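Local atomic coordinates of cyclopropane mycolic acid synthase 1 (Mycobacterium tuberculosis, PDB entry 1KPH), a protein that catalyses the conversion of a double bond into a cyclopropane ring on mycolic acids, using S-adenosyl-L-methionine as the methylene donor. Residues His167-Leu172 with Ile278-Phe283; Ser34-Glu39 with Ala233-Leu238; Gly58-Gln63 with Asp161-Leu166; Thr221-Gln226 with Gln282-Lys287. All coordinates share one frame; numbering follows the deposited sequence.

Contact 1 of 4, residues His167-Leu172 with Ile278-Phe283; sequences HTITGL and IDVNQF. With CO3 (carbonate ion), chain E.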
loop_
_atom_site.group_PDB
_atom_site.type_symbol
_atom_site.label_atom_id
_atom_site.label_comp_id
_atom_site.label_asym_id
_atom_site.label_seq_id
_atom_site.Cartn_x
_atom_site.Cartn_y
_atom_site.Cartn_z
ATOM N N HIS A 167 -4.622 4.693 3.090
ATOM C CA HIS A 167 -4.312 3.526 3.897
ATOM C C HIS A 167 -2.797 3.421 3.976
ATOM O O HIS A 167 -2.118 3.260 2.960
ATOM C CB HIS A 167 -4.959 2.298 3.231
ATOM C CG HIS A 167 -4.567 0.981 3.824
ATOM N ND1 HIS A 167 -5.474 -0.043 4.007
ATOM C CD2 HIS A 167 -3.360 0.480 4.178
ATOM C CE1 HIS A 167 -4.841 -1.116 4.445
ATOM N NE2 HIS A 167 -3.556 -0.828 4.556
ATOM N N THR A 168 -2.264 3.523 5.191
ATOM C CA THR A 168 -0.821 3.477 5.369
ATOM C C THR A 168 -0.381 2.932 6.712
ATOM O O THR A 168 -1.087 3.040 7.709
ATOM C CB THR A 168 -0.207 4.893 5.237
ATOM O OG1 THR A 168 1.209 4.834 5.461
ATOM C CG2 THR A 168 -0.823 5.834 6.269
ATOM N N ILE A 169 0.805 2.342 6.721
ATOM C CA ILE A 169 1.396 1.831 7.941
ATOM C C ILE A 169 1.783 3.087 8.736
ATOM O O ILE A 169 2.076 4.132 8.148
ATOM C CB ILE A 169 2.658 1.010 7.602
ATOM C CG1 ILE A 169 2.243 -0.264 6.857
ATOM C CG2 ILE A 169 3.451 0.690 8.863
ATOM C CD1 ILE A 169 3.362 -0.903 6.056
ATOM N N THR A 170 1.751 3.005 10.060
ATOM C CA THR A 170 2.128 4.143 10.896
ATOM C C THR A 170 3.083 3.656 11.973
ATOM O O THR A 170 3.006 2.506 12.405
ATOM C CB THR A 170 0.893 4.823 11.543
ATOM O OG1 THR A 170 0.141 3.865 12.298
ATOM C CG2 THR A 170 0.006 5.429 10.467
ATOM N N GLY A 171 3.998 4.522 12.395
ATOM C CA GLY A 171 4.962 4.114 13.398
ATOM C C GLY A 171 5.147 5.065 14.559
ATOM O O GLY A 171 4.847 6.257 14.467
ATOM N N LEU A 172 5.638 4.521 15.666
ATOM C CA LEU A 172 5.885 5.301 16.868
ATOM C C LEU A 172 7.337 5.761 16.851
ATOM O O LEU A 172 8.189 5.131 16.216
ATOM C CB LEU A 172 5.643 4.448 18.114
ATOM C CG LEU A 172 4.281 3.766 18.260
ATOM C CD1 LEU A 172 4.299 2.861 19.485
ATOM C CD2 LEU A 172 3.184 4.814 18.373
ATOM N N ILE A 278 4.402 -1.121 15.434
ATOM C CA ILE A 278 3.907 -0.495 14.215
ATOM C C ILE A 278 2.424 -0.790 14.061
ATOM O O ILE A 278 1.916 -1.779 14.588
ATOM C CB ILE A 278 4.677 -0.977 12.967
ATOM C CG1 ILE A 278 4.715 -2.503 12.923
ATOM C CG2 ILE A 278 6.088 -0.394 12.979
ATOM C CD1 ILE A 278 5.547 -3.049 11.780
ATOM N N ASP A 279 1.736 0.086 13.338
ATOM C CA ASP A 279 0.299 -0.025 13.131
ATOM C C ASP A 279 0.020 0.225 11.649
ATOM O O ASP A 279 0.934 0.534 10.880
ATOM C CB ASP A 279 -0.395 1.042 13.998
ATOM C CG ASP A 279 -1.890 0.801 14.179
ATOM O OD1 ASP A 279 -2.455 -0.119 13.557
ATOM O OD2 ASP A 279 -2.506 1.559 14.961
ATOM N N VAL A 280 -1.233 0.064 11.247
ATOM C CA VAL A 280 -1.635 0.314 9.865
ATOM C C VAL A 280 -3.046 0.878 9.963
ATOM O O VAL A 280 -3.916 0.304 10.623
ATOM C CB VAL A 280 -1.600 -0.981 8.997
ATOM C CG1 VAL A 280 -2.514 -2.044 9.576
ATOM C CG2 VAL A 280 -1.999 -0.649 7.564
ATOM N N ASN A 281 -3.268 2.022 9.327
ATOM C CA ASN A 281 -4.565 2.678 9.418
ATOM C C ASN A 281 -5.138 3.194 8.111
ATOM O O ASN A 281 -4.402 3.574 7.199
ATOM C CB ASN A 281 -4.469 3.861 10.389
ATOM C CG ASN A 281 -4.227 3.430 11.819
ATOM O OD1 ASN A 281 -5.165 3.127 12.552
ATOM N ND2 ASN A 281 -2.960 3.387 12.217
ATOM N N GLN A 282 -6.465 3.207 8.043
ATOM C CA GLN A 282 -7.170 3.736 6.885
ATOM C C GLN A 282 -7.771 5.069 7.325
ATOM O O GLN A 282 -8.576 5.112 8.253
ATOM C CB GLN A 282 -8.300 2.808 6.439
ATOM C CG GLN A 282 -7.871 1.422 6.022
ATOM C CD GLN A 282 -8.873 0.783 5.079
ATOM O OE1 GLN A 282 -10.077 1.015 5.190
ATOM N NE2 GLN A 282 -8.381 -0.033 4.148
ATOM N N PHE A 283 -7.369 6.150 6.666
ATOM C CA PHE A 283 -7.873 7.476 6.995
ATOM C C PHE A 283 -8.880 7.929 5.947
ATOM O O PHE A 283 -8.566 7.996 4.763
ATOM C CB PHE A 283 -6.729 8.489 7.034
ATOM C CG PHE A 283 -5.690 8.206 8.075
ATOM C CD1 PHE A 283 -5.713 8.872 9.299
ATOM C CD2 PHE A 283 -4.663 7.301 7.825
ATOM C CE1 PHE A 283 -4.720 8.640 10.258
ATOM C CE2 PHE A 283 -3.671 7.062 8.773
ATOM C CZ PHE A 283 -3.698 7.734 9.991
HETATM C C CO3 E . -0.035 -1.437 4.045
HETATM O O1 CO3 E . -1.253 -2.234 4.405
HETATM O O2 CO3 E . 1.159 -2.058 3.880
HETATM O O3 CO3 E . -0.127 -0.084 3.888
#

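Contact 2 of 4, residues Ser34-Glu39 with Ala233-Leu238; sequences SCAYFE and AKTLDL. With CO3 (carbonate ion), chain E.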
loop_
_atom_site.group_PDB
_atom_site.type_symbol
_atom_site.label_atom_id
_atom_site.label_comp_id
_atom_site.label_asym_id
_atom_site.label_seq_id
_atom_site.Cartn_x
_atom_site.Cartn_y
_atom_site.Cartn_z
ATOM N N SER A 34 -0.418 -5.545 0.527
ATOM C CA SER A 34 -0.761 -4.671 1.638
ATOM C C SER A 34 -1.576 -5.480 2.647
ATOM O O SER A 34 -1.971 -6.609 2.360
ATOM C CB SER A 34 -1.567 -3.469 1.134
ATOM O OG SER A 34 -2.642 -3.877 0.293
ATOM N N CYS A 35 -1.823 -4.903 3.820
ATOM C CA CYS A 35 -2.568 -5.580 4.878
ATOM C C CYS A 35 -3.961 -6.053 4.476
ATOM O O CYS A 35 -4.791 -5.263 4.021
ATOM C CB CYS A 35 -2.695 -4.664 6.098
ATOM S SG CYS A 35 -3.426 -5.464 7.552
ATOM N N ALA A 36 -4.215 -7.346 4.663
ATOM C CA ALA A 36 -5.519 -7.916 4.341
ATOM C C ALA A 36 -6.483 -7.659 5.507
ATOM O O ALA A 36 -6.062 -7.250 6.590
ATOM C CB ALA A 36 -5.390 -9.420 4.077
ATOM N N TYR A 37 -7.771 -7.897 5.279
ATOM C CA TYR A 37 -8.786 -7.682 6.307
ATOM C C TYR A 37 -9.579 -8.959 6.572
ATOM O O TYR A 37 -10.456 -9.323 5.793
ATOM C CB TYR A 37 -9.736 -6.562 5.865
ATOM C CG TYR A 37 -10.846 -6.258 6.844
ATOM C CD1 TYR A 37 -10.599 -6.210 8.216
ATOM C CD2 TYR A 37 -12.139 -5.985 6.397
ATOM C CE1 TYR A 37 -11.613 -5.894 9.123
ATOM C CE2 TYR A 37 -13.163 -5.666 7.295
ATOM C CZ TYR A 37 -12.891 -5.621 8.654
ATOM O OH TYR A 37 -13.889 -5.288 9.546
ATOM N N PHE A 38 -9.270 -9.643 7.668
ATOM C CA PHE A 38 -9.978 -10.875 7.988
ATOM C C PHE A 38 -11.296 -10.586 8.702
ATOM O O PHE A 38 -11.446 -10.826 9.899
ATOM C CB PHE A 38 -9.077 -11.796 8.820
ATOM C CG PHE A 38 -7.816 -12.208 8.101
ATOM C CD1 PHE A 38 -6.713 -11.357 8.054
ATOM C CD2 PHE A 38 -7.750 -13.422 7.425
ATOM C CE1 PHE A 38 -5.565 -11.710 7.344
ATOM C CE2 PHE A 38 -6.602 -13.783 6.710
ATOM C CZ PHE A 38 -5.511 -12.923 6.672
ATOM N N GLU A 39 -12.243 -10.051 7.935
ATOM C CA GLU A 39 -13.567 -9.700 8.428
ATOM C C GLU A 39 -14.168 -10.898 9.155
ATOM O O GLU A 39 -14.717 -10.756 10.248
ATOM C CB GLU A 39 -14.461 -9.304 7.255
ATOM C CG GLU A 39 -15.418 -8.171 7.542
ATOM C CD GLU A 39 -16.216 -7.779 6.314
ATOM O OE1 GLU A 39 -15.616 -7.676 5.221
ATOM O OE2 GLU A 39 -17.437 -7.566 6.437
ATOM N N ALA A 233 -0.272 -8.932 11.062
ATOM C CA ALA A 233 0.602 -9.997 11.534
ATOM C C ALA A 233 0.203 -11.297 10.839
ATOM O O ALA A 233 1.060 -12.083 10.432
ATOM C CB ALA A 233 0.487 -10.151 13.048
ATOM N N LYS A 234 -1.102 -11.513 10.693
ATOM C CA LYS A 234 -1.603 -12.713 10.031
ATOM C C LYS A 234 -1.287 -12.667 8.535
ATOM O O LYS A 234 -0.832 -13.656 7.959
ATOM C CB LYS A 234 -3.113 -12.844 10.241
ATOM C CG LYS A 234 -3.698 -14.149 9.713
ATOM C CD LYS A 234 -5.184 -14.223 10.016
ATOM C CE LYS A 234 -5.786 -15.553 9.609
ATOM N NZ LYS A 234 -7.214 -15.615 10.042
ATOM N N THR A 235 -1.522 -11.517 7.907
ATOM C CA THR A 235 -1.229 -11.365 6.488
ATOM C C THR A 235 0.242 -11.729 6.258
ATOM O O THR A 235 0.569 -12.535 5.384
ATOM C CB THR A 235 -1.461 -9.907 6.014
ATOM O OG1 THR A 235 -2.828 -9.535 6.236
ATOM C CG2 THR A 235 -1.138 -9.766 4.534
ATOM N N LEU A 236 1.121 -11.132 7.059
ATOM C CA LEU A 236 2.553 -11.377 6.954
ATOM C C LEU A 236 2.914 -12.832 7.257
ATOM O O LEU A 236 3.801 -13.397 6.616
ATOM C CB LEU A 236 3.309 -10.428 7.889
ATOM C CG LEU A 236 3.352 -8.971 7.408
ATOM C CD1 LEU A 236 3.668 -8.031 8.567
ATOM C CD2 LEU A 236 4.394 -8.844 6.312
ATOM N N ASP A 237 2.233 -13.439 8.226
ATOM C CA ASP A 237 2.496 -14.837 8.557
ATOM C C ASP A 237 2.148 -15.705 7.350
ATOM O O ASP A 237 2.885 -16.633 7.017
ATOM C CB ASP A 237 1.671 -15.299 9.768
ATOM C CG ASP A 237 2.181 -14.733 11.088
ATOM O OD1 ASP A 237 3.373 -14.370 11.172
ATOM O OD2 ASP A 237 1.386 -14.670 12.051
ATOM N N LEU A 238 1.033 -15.393 6.690
ATOM C CA LEU A 238 0.605 -16.159 5.521
ATOM C C LEU A 238 1.545 -15.946 4.343
ATOM O O LEU A 238 1.775 -16.868 3.558
ATOM C CB LEU A 238 -0.827 -15.783 5.114
ATOM C CG LEU A 238 -1.939 -16.086 6.123
ATOM C CD1 LEU A 238 -3.290 -15.786 5.500
ATOM C CD2 LEU A 238 -1.883 -17.543 6.546
HETATM C C CO3 E . -0.035 -1.437 4.045
HETATM O O1 CO3 E . -1.253 -2.234 4.405
HETATM O O2 CO3 E . 1.159 -2.058 3.880
HETATM O O3 CO3 E . -0.127 -0.084 3.888
#

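Contact 3 of 4, residues Gly58-Gln63 with Asp161-Leu166; sequences GKLGLQ and DGVMLL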
loop_
_atom_site.group_PDB
_atom_site.type_symbol
_atom_site.label_atom_id
_atom_site.label_comp_id
_atom_site.label_asym_id
_atom_site.label_seq_id
_atom_site.Cartn_x
_atom_site.Cartn_y
_atom_site.Cartn_z
ATOM N N GLY A 58 -15.519 0.948 -0.154
ATOM C CA GLY A 58 -16.824 1.196 0.428
ATOM C C GLY A 58 -16.934 2.498 1.204
ATOM O O GLY A 58 -18.027 2.884 1.620
ATOM N N LYS A 59 -15.811 3.182 1.401
ATOM C CA LYS A 59 -15.802 4.444 2.135
ATOM C C LYS A 59 -15.795 5.645 1.188
ATOM O O LYS A 59 -15.915 6.791 1.623
ATOM C CB LYS A 59 -14.568 4.511 3.050
ATOM C CG LYS A 59 -14.562 3.492 4.193
ATOM C CD LYS A 59 -13.214 3.464 4.926
ATOM C CE LYS A 59 -13.190 2.395 6.019
ATOM N NZ LYS A 59 -11.916 2.389 6.804
ATOM N N LEU A 60 -15.673 5.379 -0.107
ATOM C CA LEU A 60 -15.604 6.445 -1.105
ATOM C C LEU A 60 -16.919 6.925 -1.718
ATOM O O LEU A 60 -16.928 7.916 -2.451
ATOM C CB LEU A 60 -14.651 6.026 -2.229
ATOM C CG LEU A 60 -13.195 5.803 -1.819
ATOM C CD1 LEU A 60 -12.379 5.387 -3.024
ATOM C CD2 LEU A 60 -12.632 7.078 -1.219
ATOM N N GLY A 61 -18.023 6.245 -1.427
ATOM C CA GLY A 61 -19.296 6.655 -1.999
ATOM C C GLY A 61 -19.228 6.621 -3.519
ATOM O O GLY A 61 -19.646 7.561 -4.206
ATOM N N LEU A 62 -18.687 5.530 -4.051
ATOM C CA LEU A 62 -18.551 5.378 -5.493
ATOM C C LEU A 62 -19.897 5.322 -6.202
ATOM O O LEU A 62 -20.905 4.911 -5.623
ATOM C CB LEU A 62 -17.763 4.111 -5.824
ATOM C CG LEU A 62 -16.326 3.997 -5.307
ATOM C CD1 LEU A 62 -15.746 2.655 -5.748
ATOM C CD2 LEU A 62 -15.478 5.147 -5.845
ATOM N N GLN A 63 -19.896 5.743 -7.461
ATOM C CA GLN A 63 -21.090 5.739 -8.291
ATOM C C GLN A 63 -20.663 5.477 -9.726
ATOM O O GLN A 63 -19.561 5.850 -10.130
ATOM C CB GLN A 63 -21.811 7.087 -8.203
ATOM C CG GLN A 63 -22.475 7.358 -6.864
ATOM C CD GLN A 63 -23.694 6.479 -6.629
ATOM O OE1 GLN A 63 -24.693 6.580 -7.345
ATOM N NE2 GLN A 63 -23.618 5.610 -5.626
ATOM N N ASP A 161 -17.181 17.554 -3.226
ATOM C CA ASP A 161 -17.576 16.500 -2.296
ATOM C C ASP A 161 -16.572 15.340 -2.312
ATOM O O ASP A 161 -16.853 14.256 -1.805
ATOM C CB ASP A 161 -18.963 15.972 -2.668
ATOM C CG ASP A 161 -18.994 15.338 -4.050
ATOM O OD1 ASP A 161 -19.985 14.650 -4.373
ATOM O OD2 ASP A 161 -18.025 15.531 -4.816
ATOM N N GLY A 162 -15.403 15.585 -2.894
ATOM C CA GLY A 162 -14.380 14.558 -2.992
ATOM C C GLY A 162 -14.001 13.858 -1.700
ATOM O O GLY A 162 -14.162 14.401 -0.606
ATOM N N VAL A 163 -13.483 12.641 -1.836
ATOM C CA VAL A 163 -13.062 11.844 -0.689
ATOM C C VAL A 163 -11.841 11.005 -1.038
ATOM O O VAL A 163 -11.780 10.417 -2.115
ATOM C CB VAL A 163 -14.175 10.872 -0.235
ATOM C CG1 VAL A 163 -13.721 10.101 1.003
ATOM C CG2 VAL A 163 -15.453 11.630 0.042
ATOM N N MET A 164 -10.868 10.965 -0.132
ATOM C CA MET A 164 -9.669 10.160 -0.330
ATOM C C MET A 164 -9.501 9.182 0.824
ATOM O O MET A 164 -9.539 9.571 1.991
ATOM C CB MET A 164 -8.401 11.022 -0.427
ATOM C CG MET A 164 -7.107 10.197 -0.269
ATOM S SD MET A 164 -5.528 10.999 -0.715
ATOM C CE MET A 164 -5.260 12.069 0.733
ATOM N N LEU A 165 -9.335 7.909 0.492
ATOM C CA LEU A 165 -9.121 6.891 1.508
ATOM C C LEU A 165 -7.624 6.632 1.461
ATOM O O LEU A 165 -7.112 6.087 0.485
ATOM C CB LEU A 165 -9.908 5.611 1.183
ATOM C CG LEU A 165 -9.920 4.452 2.200
ATOM C CD1 LEU A 165 -8.545 3.814 2.281
ATOM C CD2 LEU A 165 -10.351 4.954 3.571
ATOM N N LEU A 166 -6.922 7.071 2.498
ATOM C CA LEU A 166 -5.480 6.882 2.580
ATOM C C LEU A 166 -5.211 5.774 3.583
ATOM O O LEU A 166 -5.525 5.897 4.765
ATOM C CB LEU A 166 -4.784 8.172 3.032
ATOM C CG LEU A 166 -3.268 8.063 3.222
ATOM C CD1 LEU A 166 -2.609 7.758 1.883
ATOM C CD2 LEU A 166 -2.721 9.367 3.802
#

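Contact 4 of 4, residues Thr221-Gln226 with Gln282-Lys287; sequences TVTRVQ and QFTCQK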
loop_
_atom_site.group_PDB
_atom_site.type_symbol
_atom_site.label_atom_id
_atom_site.label_comp_id
_atom_site.label_asym_id
_atom_site.label_seq_id
_atom_site.Cartn_x
_atom_site.Cartn_y
_atom_site.Cartn_z
ATOM N N THR A 221 -10.716 16.897 6.221
ATOM C CA THR A 221 -11.312 16.575 7.505
ATOM C C THR A 221 -11.291 15.053 7.607
ATOM O O THR A 221 -12.011 14.364 6.881
ATOM C CB THR A 221 -12.765 17.068 7.591
ATOM O OG1 THR A 221 -12.780 18.498 7.693
ATOM C CG2 THR A 221 -13.461 16.466 8.799
ATOM N N VAL A 222 -10.449 14.534 8.494
ATOM C CA VAL A 222 -10.338 13.094 8.688
ATOM C C VAL A 222 -11.533 12.623 9.510
ATOM O O VAL A 222 -11.553 12.770 10.730
ATOM C CB VAL A 222 -9.031 12.748 9.427
ATOM C CG1 VAL A 222 -8.869 11.238 9.538
ATOM C CG2 VAL A 222 -7.856 13.369 8.696
ATOM N N THR A 223 -12.526 12.055 8.833
ATOM C CA THR A 223 -13.743 11.590 9.495
ATOM C C THR A 223 -13.654 10.219 10.156
ATOM O O THR A 223 -14.560 9.829 10.893
ATOM C CB THR A 223 -14.929 11.600 8.511
ATOM O OG1 THR A 223 -14.589 10.852 7.335
ATOM C CG2 THR A 223 -15.266 13.037 8.113
ATOM N N ARG A 224 -12.577 9.482 9.889
ATOM C CA ARG A 224 -12.390 8.173 10.512
ATOM C C ARG A 224 -10.993 7.607 10.315
ATOM O O ARG A 224 -10.398 7.735 9.248
ATOM C CB ARG A 224 -13.408 7.145 9.994
ATOM C CG ARG A 224 -13.259 5.786 10.684
ATOM C CD ARG A 224 -14.155 4.699 10.116
ATOM N NE ARG A 224 -14.006 3.461 10.883
ATOM C CZ ARG A 224 -14.529 2.287 10.537
ATOM N NH1 ARG A 224 -15.245 2.173 9.428
ATOM N NH2 ARG A 224 -14.338 1.225 11.308
ATOM N N VAL A 225 -10.473 6.991 11.369
ATOM C CA VAL A 225 -9.166 6.355 11.330
ATOM C C VAL A 225 -9.420 4.938 11.840
ATOM O O VAL A 225 -9.704 4.740 13.021
ATOM C CB VAL A 225 -8.149 7.060 12.256
ATOM C CG1 VAL A 225 -6.763 6.445 12.078
ATOM C CG2 VAL A 225 -8.105 8.550 11.947
ATOM N N GLN A 226 -9.346 3.961 10.941
ATOM C CA GLN A 226 -9.580 2.569 11.305
ATOM C C GLN A 226 -8.279 1.783 11.295
ATOM O O GLN A 226 -7.543 1.791 10.306
ATOM C CB GLN A 226 -10.570 1.932 10.333
ATOM C CG GLN A 226 -10.868 0.469 10.631
ATOM C CD GLN A 226 -11.952 -0.096 9.738
ATOM O OE1 GLN A 226 -12.445 0.580 8.833
ATOM N NE2 GLN A 226 -12.328 -1.348 9.984
ATOM N N GLN A 282 -6.465 3.207 8.043
ATOM C CA GLN A 282 -7.170 3.736 6.885
ATOM C C GLN A 282 -7.771 5.069 7.325
ATOM O O GLN A 282 -8.576 5.112 8.253
ATOM C CB GLN A 282 -8.300 2.808 6.439
ATOM C CG GLN A 282 -7.871 1.422 6.022
ATOM C CD GLN A 282 -8.873 0.783 5.079
ATOM O OE1 GLN A 282 -10.077 1.015 5.190
ATOM N NE2 GLN A 282 -8.381 -0.033 4.148
ATOM N N PHE A 283 -7.369 6.150 6.666
ATOM C CA PHE A 283 -7.873 7.476 6.995
ATOM C C PHE A 283 -8.880 7.929 5.947
ATOM O O PHE A 283 -8.566 7.996 4.763
ATOM C CB PHE A 283 -6.729 8.489 7.034
ATOM C CG PHE A 283 -5.690 8.206 8.075
ATOM C CD1 PHE A 283 -5.713 8.872 9.299
ATOM C CD2 PHE A 283 -4.663 7.301 7.825
ATOM C CE1 PHE A 283 -4.720 8.640 10.258
ATOM C CE2 PHE A 283 -3.671 7.062 8.773
ATOM C CZ PHE A 283 -3.698 7.734 9.991
ATOM N N THR A 284 -10.095 8.226 6.385
ATOM C CA THR A 284 -11.126 8.707 5.479
ATOM C C THR A 284 -10.974 10.227 5.447
ATOM O O THR A 284 -11.357 10.919 6.389
ATOM C CB THR A 284 -12.538 8.333 5.981
ATOM O OG1 THR A 284 -12.658 6.906 6.045
ATOM C CG2 THR A 284 -13.609 8.879 5.042
ATOM N N CYS A 285 -10.395 10.734 4.366
ATOM C CA CYS A 285 -10.166 12.163 4.217
ATOM C C CYS A 285 -11.274 12.830 3.402
ATOM O O CYS A 285 -11.371 12.642 2.190
ATOM C CB CYS A 285 -8.802 12.382 3.570
ATOM S SG CYS A 285 -7.460 11.561 4.479
ATOM N N GLN A 286 -12.105 13.609 4.091
ATOM C CA GLN A 286 -13.232 14.302 3.475
ATOM C C GLN A 286 -12.921 15.754 3.106
ATOM O O GLN A 286 -12.427 16.527 3.930
ATOM C CB GLN A 286 -14.431 14.272 4.425
ATOM C CG GLN A 286 -15.695 14.906 3.868
ATOM C CD GLN A 286 -16.359 14.041 2.824
ATOM O OE1 GLN A 286 -16.674 12.882 3.081
ATOM N NE2 GLN A 286 -16.580 14.599 1.636
ATOM N N LYS A 287 -13.215 16.123 1.866
ATOM C CA LYS A 287 -12.982 17.487 1.412
ATOM C C LYS A 287 -14.237 18.318 1.660
ATOM O O LYS A 287 -15.327 17.769 1.843
ATOM C CB LYS A 287 -12.629 17.503 -0.078
ATOM C CG LYS A 287 -12.369 18.891 -0.644
ATOM C CD LYS A 287 -11.936 18.824 -2.100
ATOM C CE LYS A 287 -11.794 20.215 -2.695
ATOM N NZ LYS A 287 -11.290 20.184 -4.095
HETATM O O HOH W 1 -16.419 11.456 5.573
#

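Contact 1 of 4, residues His167-Leu172 with Ile278-Phe283
His167 and Gln282 pair directly on two adjacent antiparallel strands, and the side-chain geometry here shows how a sheet can orient a pocket residue. The amide nitrogen NE2 of Gln282 donates to ND1 of His167 over 2.9 Å, and the bond is nearly straight at 166°. It meets the imidazole at its edge, close to the ring plane, although ring and amide planes stand 68° apart. The glutamine amide is itself held by Lys59, which binds OE1. At the other ring nitrogen, His167 NE2 donates to carbonate O1 at 2.7 Å, so bonds at both nitrogens fix the rotation of the ring. Val280 adds its CG2 branch, which packs 3.4 Å from NE2 of His167. Beyond it, Ile169 sends CD1 to within 3.3 Å of carbonate O2.

The other face carries Thr168, Thr170, Asp279 and Asn281, with the Phe283 ring packing on CG2 of Thr168. OG1 of Thr170 sits between its own backbone N and carbonyl carbon (chi1 56°), which brings it 3.1 Å from ND2 of Asn281 in a weak, bent bond. Between the faces run paired backbone bonds, among them Thr170 N to Asp279 O at 2.7 Å. Strand 278-286 running antiparallel beside strand 163-171 is a hallmark of the Rossmann-like fold of AdoMet-dependent methyltransferases, and here the pair forms one wall of the carbonate pocket.

Contact 2 of 4, residues Ser34-Glu39 with Ala233-Leu238
The irregular backbone of Ser34-Glu39 passes alongside helix 229-245, with CA of Ala36 5.9 Å from CA of Thr235, and then tightens into an inverse gamma turn centred on Phe38. The polar link is made by Thr235, whose OG1 accepts from Ala36 N at 3.0 Å and an angle of 152°. The same hydroxyl donates to His231 O, one helical turn earlier. Its placement follows from a first torsion of -60°, which sets OG1 beside the threonine's own backbone N, while CG2 packs near Ser34 O.

Phe38 supplies the apolar half. The extended chain of Lys234 lies over one face of its ring, with CD 3.4 Å from the ring centroid, almost directly above it, in a CH-pi contact. Further out, NZ of Lys234 comes to 3.5 Å from Phe38 CD2. Two partners meet the ring at its edge instead: OG1 of Thr235, and CD1 of Leu238, which is 3.8 Å from CZ of Phe38.

At the start of the loop, Cys35 N donates to carbonate O1 at 2.8 Å, and Ser34, whose OG is bonded to Lys52, touches S-adenosylhomocysteine. The chemistry implies that a single helix hydroxyl, serving as acceptor and donor at once, ties down a backbone whose preceding N-H points into the carbonate pocket, while an aliphatic lysine chain covers the adjoining aromatic ring.

Contact 3 of 4, residues Gly58-Gln63 with Asp161-Leu166
Leu60 and Leu165 meet where the loop between helix 45-57 and strand 67-71 packs on strand 163-171 in the Rossmann-like methyltransferase fold. With CG beside its own backbone N (chi1 -63°) and the chain extended beyond, Leu60 carries its CD2 methyl over the strand backbone. There CD2 is 3.6 Å from the carbonyl oxygen of Val163 and 3.8 Å from the amide nitrogen of Leu165.

Side chains on both sides of that backbone step receive the same methyl. Val163 offers CG1 at 3.9 Å from Leu60 CD2, and CB of Leu165 lies equally close to it. The Leu60 methyl is thus seated between two alternate strand residues, Val163 and Leu165, a matter of shape and apolar packing, and the chain of Lys59 makes a second point of contact.

Leu165 turns its other end toward that lysine. The aliphatic part of Lys59 runs fully extended past the leucine, and its NZ continues to OE1 of Gln226 on strand 221-227. On the loop side, the carbonyl of Leu60 is taken up by Arg132. Halfway along the lysine chain, CD of Lys59 rests 3.5 Å from CD2 of Leu165.

Contact 4 of 4, residues Thr221-Gln226 with Gln282-Lys287
A beta bulge interrupts the antiparallel pairing of strands 221-227 and 278-286: Thr223 and Arg224 together face Thr284, so one strand holds an extra residue. Thr223 N donates to Thr284 O over 2.9 Å, while Thr284 N returns to Arg224 O at the same length. The near-helical backbone of Thr223 is consistent with such a bulge. Regular pairing resumes on either side, as in the bond from Gln226 N to Gln282 O (3.0 Å).

On one side of the sheet, Phe283 is met by two valines of the neighbouring strand, one over a ring face and one at the edge. Val225 lies alongside, its CG1 over the ring face and 3.5 Å from CE1, a CH-pi contact. Val222 instead brings CG1 to the ring edge, 4.0 Å from CD1 of Phe283. The other side of the sheet is polar. A water bridges Thr223 OG1, at 2.6 Å, and Gln286 OE1, to which it donates at 2.9 Å.

Within the chain, strand 221-227 is outermost in the sheet, and strand 278-286 separates it from strand 163-171. Helix 208-217 covers the face with the valines and Phe283 through Gln212, Val211 and Ala215, whereas Leu55 of helix 45-57 touches Gln226 and Gln282 on the opposite face.

Contacts 1, 3 and 4 lie at the end of the mixed sheet where strand 278-286 sits between 163-171 and 221-227; contact 3 packs a loop on it. Contacts 1 and 4 share Gln282 and Phe283, with centres about 13 Å apart; contacts 3 and 4 have centres about 10 Å apart. Contact 2 joins a loop to helix 229-245, its centre about 14 Å from that of contact 1, and the two meet at the carbonate. Along the chain, contact 3 falls inside the loop closed by contact 2, and contact 1 crosses contact 2. The last strand is inserted between two earlier ones, antiparallel to both, so contacts 1 and 4 are its two edges, and Lys59 connects contact 3 to both.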